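Type III Pentaketide Synthase (Neurospora crassa, PDB 3EUO) probably builds pentaketides by type III polyketide synthase chemistry, acting as an acyltransferase of the chalcone and stilbene synthase family. Local coordinates at residues H105-T110 with V136-I141; V171-V176 with S331-F336. One frame throughout, in Å; residues are numbered along the deposited sequence.

Contact 1 (H105-T110 with V136-I141); sequences HMVSTT and VLLHGI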
loop_
_atom_site.group_PDB
_atom_site.type_symbol
_atom_site.label_atom_id
_atom_site.label_comp_id
_atom_site.label_asym_id
_atom_site.label_seq_id
_atom_site.Cartn_x
_atom_site.Cartn_y
_atom_site.Cartn_z
ATOM N N HIS A 105 6.386 -7.051 12.583
ATOM C CA HIS A 105 5.874 -6.493 11.334
ATOM C C HIS A 105 4.593 -5.734 11.656
ATOM O O HIS A 105 3.945 -5.986 12.680
ATOM C CB HIS A 105 5.453 -7.576 10.326
ATOM C CG HIS A 105 6.492 -8.605 9.991
ATOM N ND1 HIS A 105 6.964 -9.525 10.904
ATOM C CD2 HIS A 105 7.055 -8.934 8.804
ATOM C CE1 HIS A 105 7.815 -10.341 10.305
ATOM N NE2 HIS A 105 7.880 -10.011 9.027
ATOM N N MET A 106 4.207 -4.843 10.750
ATOM C CA MET A 106 2.924 -4.156 10.803
ATOM C C MET A 106 2.346 -4.224 9.391
ATOM O O MET A 106 3.049 -3.933 8.426
ATOM C CB MET A 106 3.128 -2.703 11.249
ATOM C CG MET A 106 1.865 -1.878 11.459
ATOM S SD MET A 106 2.312 -0.242 12.139
ATOM C CE MET A 106 2.122 -0.492 13.883
ATOM N N VAL A 107 1.097 -4.666 9.261
ATOM C CA VAL A 107 0.405 -4.617 7.960
ATOM C C VAL A 107 -0.846 -3.777 8.148
ATOM O O VAL A 107 -1.758 -4.183 8.868
ATOM C CB VAL A 107 0.020 -6.015 7.407
ATOM C CG1 VAL A 107 -0.658 -5.882 6.040
ATOM C CG2 VAL A 107 1.247 -6.913 7.282
ATOM N N SER A 108 -0.880 -2.613 7.504
ATOM C CA SER A 108 -1.955 -1.640 7.698
ATOM C C SER A 108 -2.698 -1.393 6.406
ATOM O O SER A 108 -2.150 -1.574 5.325
ATOM C CB SER A 108 -1.402 -0.305 8.218
ATOM O OG SER A 108 -0.657 -0.499 9.410
ATOM N N THR A 109 -3.943 -0.957 6.524
ATOM C CA THR A 109 -4.714 -0.612 5.337
ATOM C C THR A 109 -5.586 0.612 5.594
ATOM O O THR A 109 -5.984 0.881 6.732
ATOM C CB THR A 109 -5.538 -1.825 4.831
ATOM O OG1 THR A 109 -6.099 -1.542 3.541
ATOM C CG2 THR A 109 -6.632 -2.204 5.805
ATOM N N THR A 110 -5.831 1.367 4.528
ATOM C CA THR A 110 -6.847 2.420 4.499
ATOM C C THR A 110 -7.113 2.792 3.048
ATOM O O THR A 110 -6.223 2.678 2.215
ATOM C CB THR A 110 -6.436 3.689 5.296
ATOM O OG1 THR A 110 -7.556 4.586 5.374
ATOM C CG2 THR A 110 -5.240 4.413 4.646
ATOM N N VAL A 136 4.093 -2.615 6.078
ATOM C CA VAL A 136 3.401 -2.701 4.804
ATOM C C VAL A 136 2.126 -1.878 4.953
ATOM O O VAL A 136 1.263 -2.197 5.793
ATOM C CB VAL A 136 3.025 -4.169 4.458
ATOM C CG1 VAL A 136 2.004 -4.231 3.317
ATOM C CG2 VAL A 136 4.267 -4.981 4.110
ATOM N N LEU A 137 2.016 -0.814 4.149
ATOM C CA LEU A 137 0.777 -0.035 4.069
ATOM C C LEU A 137 0.105 -0.330 2.751
ATOM O O LEU A 137 0.558 0.127 1.702
ATOM C CB LEU A 137 1.031 1.476 4.217
ATOM C CG LEU A 137 -0.190 2.407 4.066
ATOM C CD1 LEU A 137 -1.299 2.086 5.073
ATOM C CD2 LEU A 137 0.219 3.874 4.151
ATOM N N LEU A 138 -0.994 -1.077 2.815
ATOM C CA LEU A 138 -1.731 -1.462 1.614
ATOM C C LEU A 138 -2.558 -0.321 1.051
ATOM O O LEU A 138 -3.122 0.481 1.800
ATOM C CB LEU A 138 -2.661 -2.645 1.916
ATOM C CG LEU A 138 -1.982 -3.913 2.413
ATOM C CD1 LEU A 138 -3.035 -4.979 2.687
ATOM C CD2 LEU A 138 -0.967 -4.437 1.387
ATOM N N HIS A 139 -2.636 -0.270 -0.274
ATOM C CA HIS A 139 -3.497 0.680 -0.967
ATOM C C HIS A 139 -4.291 -0.039 -2.052
ATOM O O HIS A 139 -3.994 -1.182 -2.385
ATOM C CB HIS A 139 -2.649 1.788 -1.592
ATOM C CG HIS A 139 -3.330 3.122 -1.625
ATOM N ND1 HIS A 139 -3.765 3.714 -2.792
ATOM C CD2 HIS A 139 -3.648 3.981 -0.627
ATOM C CE1 HIS A 139 -4.314 4.883 -2.511
ATOM N NE2 HIS A 139 -4.263 5.065 -1.204
ATOM N N GLY A 140 -5.311 0.624 -2.587
ATOM C CA GLY A 140 -5.996 0.150 -3.785
ATOM C C GLY A 140 -7.157 -0.815 -3.603
ATOM O O GLY A 140 -7.822 -1.166 -4.575
ATOM N N ILE A 141 -7.439 -1.209 -2.363
ATOM C CA ILE A 141 -8.366 -2.331 -2.116
ATOM C C ILE A 141 -9.660 -2.032 -1.341
ATOM O O ILE A 141 -10.551 -2.884 -1.271
ATOM C CB ILE A 141 -7.626 -3.527 -1.466
ATOM C CG1 ILE A 141 -6.953 -3.080 -0.157
ATOM C CG2 ILE A 141 -6.610 -4.101 -2.459
ATOM C CD1 ILE A 141 -6.104 -4.143 0.520
HETATM O O HOH W 1 1.891 -0.776 8.339
HETATM O O HOH W 2 -7.170 0.367 0.211
HETATM O O HOH W 3 -6.630 2.691 -1.164
#
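Val136 N donates to Met106 O at 2.9 Å in the parallel ladder between strands 105-109 and 134-138, whose short segments run 17° apart. Val136 O receives Ser108 N at 2.8 Å in a nearly straight bond (173° at the hydrogen); the N-H and C=O of Val136 thus bond to Met106 and Ser108, the residues flanking Val107. A water 3.0 Å from Val136 O probably donates to it. The same water lies 2.8 Å from Ser108 OG, which stands beside its own backbone N (chi1 -56°). The valines of the Val107-Val136 pair lie side by side and point the same way, CG1 to CG1 4.2 Å, on the face that helix 145-162 packs against through Val107. Leu137 turns to the other face, toward helix 119-127, and its CD1 branch folds back over the serine, 4.0 Å from Ser108 CB. Leu138 N closes the ladder on Ser108 O at 2.8 Å, and Leu138 CB passes 4.0 Å from Thr109 OG1. Beyond it the backbones part. His139 reaches the second subunit, where its ring stacks on His139 of that chain, and waters take over the link: one accepts from Ile141 N and donates to Thr110 O, while another accepts from Gly140 N and holds the same carbonyl weakly. This is the parallel pairing of a beta-alpha-beta unit closed through helix 119-127, in the thiolase-like N-terminal half. Its chemistry changes along the way, from direct backbone hydrogen bonds to water bridges, which implies that the backbone of Gly140 and Ile141, on the way to Cys143 (here 3-sulfinoalanine), is linked to Thr110 through water, with Ile141 CD1 packing on the Thr109 hydroxyl.

Contact 2 (V171-V176 with S331-F336); sequences VLALEV and SSATIF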
loop_
_atom_site.group_PDB
_atom_site.type_symbol
_atom_site.label_atom_id
_atom_site.label_comp_id
_atom_site.label_asym_id
_atom_site.label_seq_id
_atom_site.Cartn_x
_atom_site.Cartn_y
_atom_site.Cartn_z
ATOM N N VAL A 171 -1.816 -6.153 12.666
ATOM C CA VAL A 171 -2.641 -6.007 11.459
ATOM C C VAL A 171 -3.715 -4.958 11.729
ATOM O O VAL A 171 -4.552 -5.139 12.611
ATOM C CB VAL A 171 -3.315 -7.328 11.042
ATOM C CG1 VAL A 171 -3.822 -7.231 9.593
ATOM C CG2 VAL A 171 -2.351 -8.508 11.189
ATOM N N LEU A 172 -3.705 -3.876 10.956
ATOM C CA LEU A 172 -4.474 -2.688 11.320
ATOM C C LEU A 172 -5.283 -2.114 10.158
ATOM O O LEU A 172 -4.770 -1.978 9.054
ATOM C CB LEU A 172 -3.528 -1.608 11.884
ATOM C CG LEU A 172 -4.090 -0.213 12.224
ATOM C CD1 LEU A 172 -5.027 -0.271 13.426
ATOM C CD2 LEU A 172 -2.955 0.794 12.461
ATOM N N ALA A 173 -6.540 -1.772 10.429
ATOM C CA ALA A 173 -7.372 -1.053 9.456
ATOM C C ALA A 173 -7.937 0.207 10.086
ATOM O O ALA A 173 -8.442 0.178 11.214
ATOM C CB ALA A 173 -8.492 -1.936 8.951
ATOM N N LEU A 174 -7.828 1.317 9.366
ATOM C CA LEU A 174 -8.425 2.569 9.806
ATOM C C LEU A 174 -9.121 3.225 8.625
ATOM O O LEU A 174 -8.520 3.401 7.560
ATOM C CB LEU A 174 -7.349 3.492 10.395
ATOM C CG LEU A 174 -7.676 4.976 10.613
ATOM C CD1 LEU A 174 -8.786 5.186 11.652
ATOM C CD2 LEU A 174 -6.417 5.730 11.021
ATOM N N GLU A 175 -10.384 3.596 8.817
ATOM C CA GLU A 175 -11.131 4.295 7.775
ATOM C C GLU A 175 -11.893 5.456 8.383
ATOM O O GLU A 175 -12.521 5.309 9.431
ATOM C CB GLU A 175 -12.101 3.360 7.034
ATOM C CG GLU A 175 -11.458 2.105 6.423
ATOM C CD GLU A 175 -10.604 2.365 5.184
ATOM O OE1 GLU A 175 -10.406 3.535 4.774
ATOM O OE2 GLU A 175 -10.116 1.368 4.608
ATOM N N VAL A 176 -11.771 6.614 7.749
ATOM C CA VAL A 176 -12.582 7.786 8.084
ATOM C C VAL A 176 -13.293 8.201 6.798
ATOM O O VAL A 176 -12.716 8.881 5.942
ATOM C CB VAL A 176 -11.736 8.957 8.640
ATOM C CG1 VAL A 176 -12.631 10.160 8.972
ATOM C CG2 VAL A 176 -10.950 8.519 9.885
ATOM N N SER A 331 -15.884 0.155 6.012
ATOM C CA SER A 331 -14.938 -0.302 4.990
ATOM C C SER A 331 -13.980 -1.369 5.559
ATOM O O SER A 331 -14.437 -2.302 6.225
ATOM C CB SER A 331 -14.222 0.898 4.354
ATOM O OG SER A 331 -13.325 0.496 3.337
ATOM N N SER A 332 -12.673 -1.228 5.341
ATOM C CA SER A 332 -11.714 -2.272 5.731
ATOM C C SER A 332 -11.664 -2.580 7.234
ATOM O O SER A 332 -11.201 -3.652 7.628
ATOM C CB SER A 332 -10.300 -1.917 5.248
ATOM O OG SER A 332 -9.774 -0.833 5.996
ATOM N N ALA A 333 -12.128 -1.638 8.059
ATOM C CA ALA A 333 -12.071 -1.788 9.522
ATOM C C ALA A 333 -13.189 -2.665 10.097
ATOM O O ALA A 333 -13.122 -3.084 11.257
ATOM C CB ALA A 333 -12.067 -0.413 10.198
ATOM N N THR A 334 -14.209 -2.955 9.293
ATOM C CA THR A 334 -15.393 -3.628 9.820
ATOM C C THR A 334 -15.152 -5.097 10.148
ATOM O O THR A 334 -15.691 -5.606 11.136
ATOM C CB THR A 334 -16.600 -3.536 8.864
ATOM O OG1 THR A 334 -16.723 -2.197 8.376
ATOM C CG2 THR A 334 -17.887 -3.918 9.593
ATOM N N ILE A 335 -14.360 -5.776 9.324
ATOM C CA ILE A 335 -14.216 -7.224 9.477
ATOM C C ILE A 335 -13.597 -7.621 10.816
ATOM O O ILE A 335 -14.061 -8.580 11.438
ATOM C CB ILE A 335 -13.529 -7.930 8.262
ATOM C CG1 ILE A 335 -13.673 -9.459 8.350
ATOM C CG2 ILE A 335 -12.059 -7.540 8.139
ATOM C CD1 ILE A 335 -15.112 -9.957 8.492
ATOM N N PHE A 336 -12.574 -6.891 11.271
ATOM C CA PHE A 336 -11.978 -7.219 12.575
ATOM C C PHE A 336 -12.945 -6.876 13.706
ATOM O O PHE A 336 -12.944 -7.529 14.755
ATOM C CB PHE A 336 -10.616 -6.535 12.793
ATOM C CG PHE A 336 -9.532 -6.947 11.807
ATOM C CD1 PHE A 336 -9.597 -8.148 11.111
ATOM C CD2 PHE A 336 -8.416 -6.125 11.619
ATOM C CE1 PHE A 336 -8.591 -8.516 10.207
ATOM C CE2 PHE A 336 -7.405 -6.482 10.732
ATOM C CZ PHE A 336 -7.489 -7.680 10.023
#
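Glu175, near the end of strand 168-175, grips residues 331-333. Its CB points toward them, and CG, set beside the backbone N (chi1 -55°), comes 3.7 Å from Ser331 CB and 3.4 Å from Ser332 OG. The chain bends at chi2 (-73°), which curls it over the two serines and brings CD to the Ser332 hydroxyl as well. At the tip the carboxylate divides its work. OE2 accepts from Ser332 OG in a short 2.6 Å bond, the hydroxyl arriving on the anti side and 21° out of the carboxylate plane; OE1 looks the other way, to Cys111 N and the hydroxyls of Thr110 and Thr112. A glutamine in its place would probably lose one acceptor oxygen, leaving either the Ser332 hydroxyl to turn round or Cys111 N without its partner. Behind the acid the strand meets segment 331-336 through small groups. Ala173 CB lies 3.4 Å from Ser332 OG and 4.1 Å from Ala333 CB, where the CA atoms of Ala173 and Ala333 are 4.8 Å apart. Farther back, Val171 CG1 touches Phe336 CZ at 3.7 Å, the two side chains crossing at about a right angle, and the ring goes on to strand 204-211 at Ser206 and Val208. Within the same segment, Ser331 O accepts both Thr334 N and Thr334 OG1, from the same face of its plane. The contact thus joins the N-terminal and C-terminal family regions of the synthase. Chemically it pairs a buried carboxylate, satisfied on both oxygens, with a serine hydroxyl, and is consistent with segment 331-336 being held by a hydrogen bond at Ser332 and by apolar contact at Phe336.

Contact 1 closes before contact 2 opens along the chain, and their centres lie 10 Å apart. They share one mixed sheet, in which strand 105-109 sits between 134-138 and 168-175, so contact 1 forms its outer part beside the second subunit and contact 2 lies nearer the middle of the chain. Direct bonds couple them: Thr109 N lies 2.9 Å from Leu172 O, and Thr110 OG1 2.7 Å from Leu174 O, both probable hydrogen bonds, while Thr109 CG2 packs on Ala173 and Ser332. The sheet thus links the subunit interface to the place where the N- and C-terminal family regions meet.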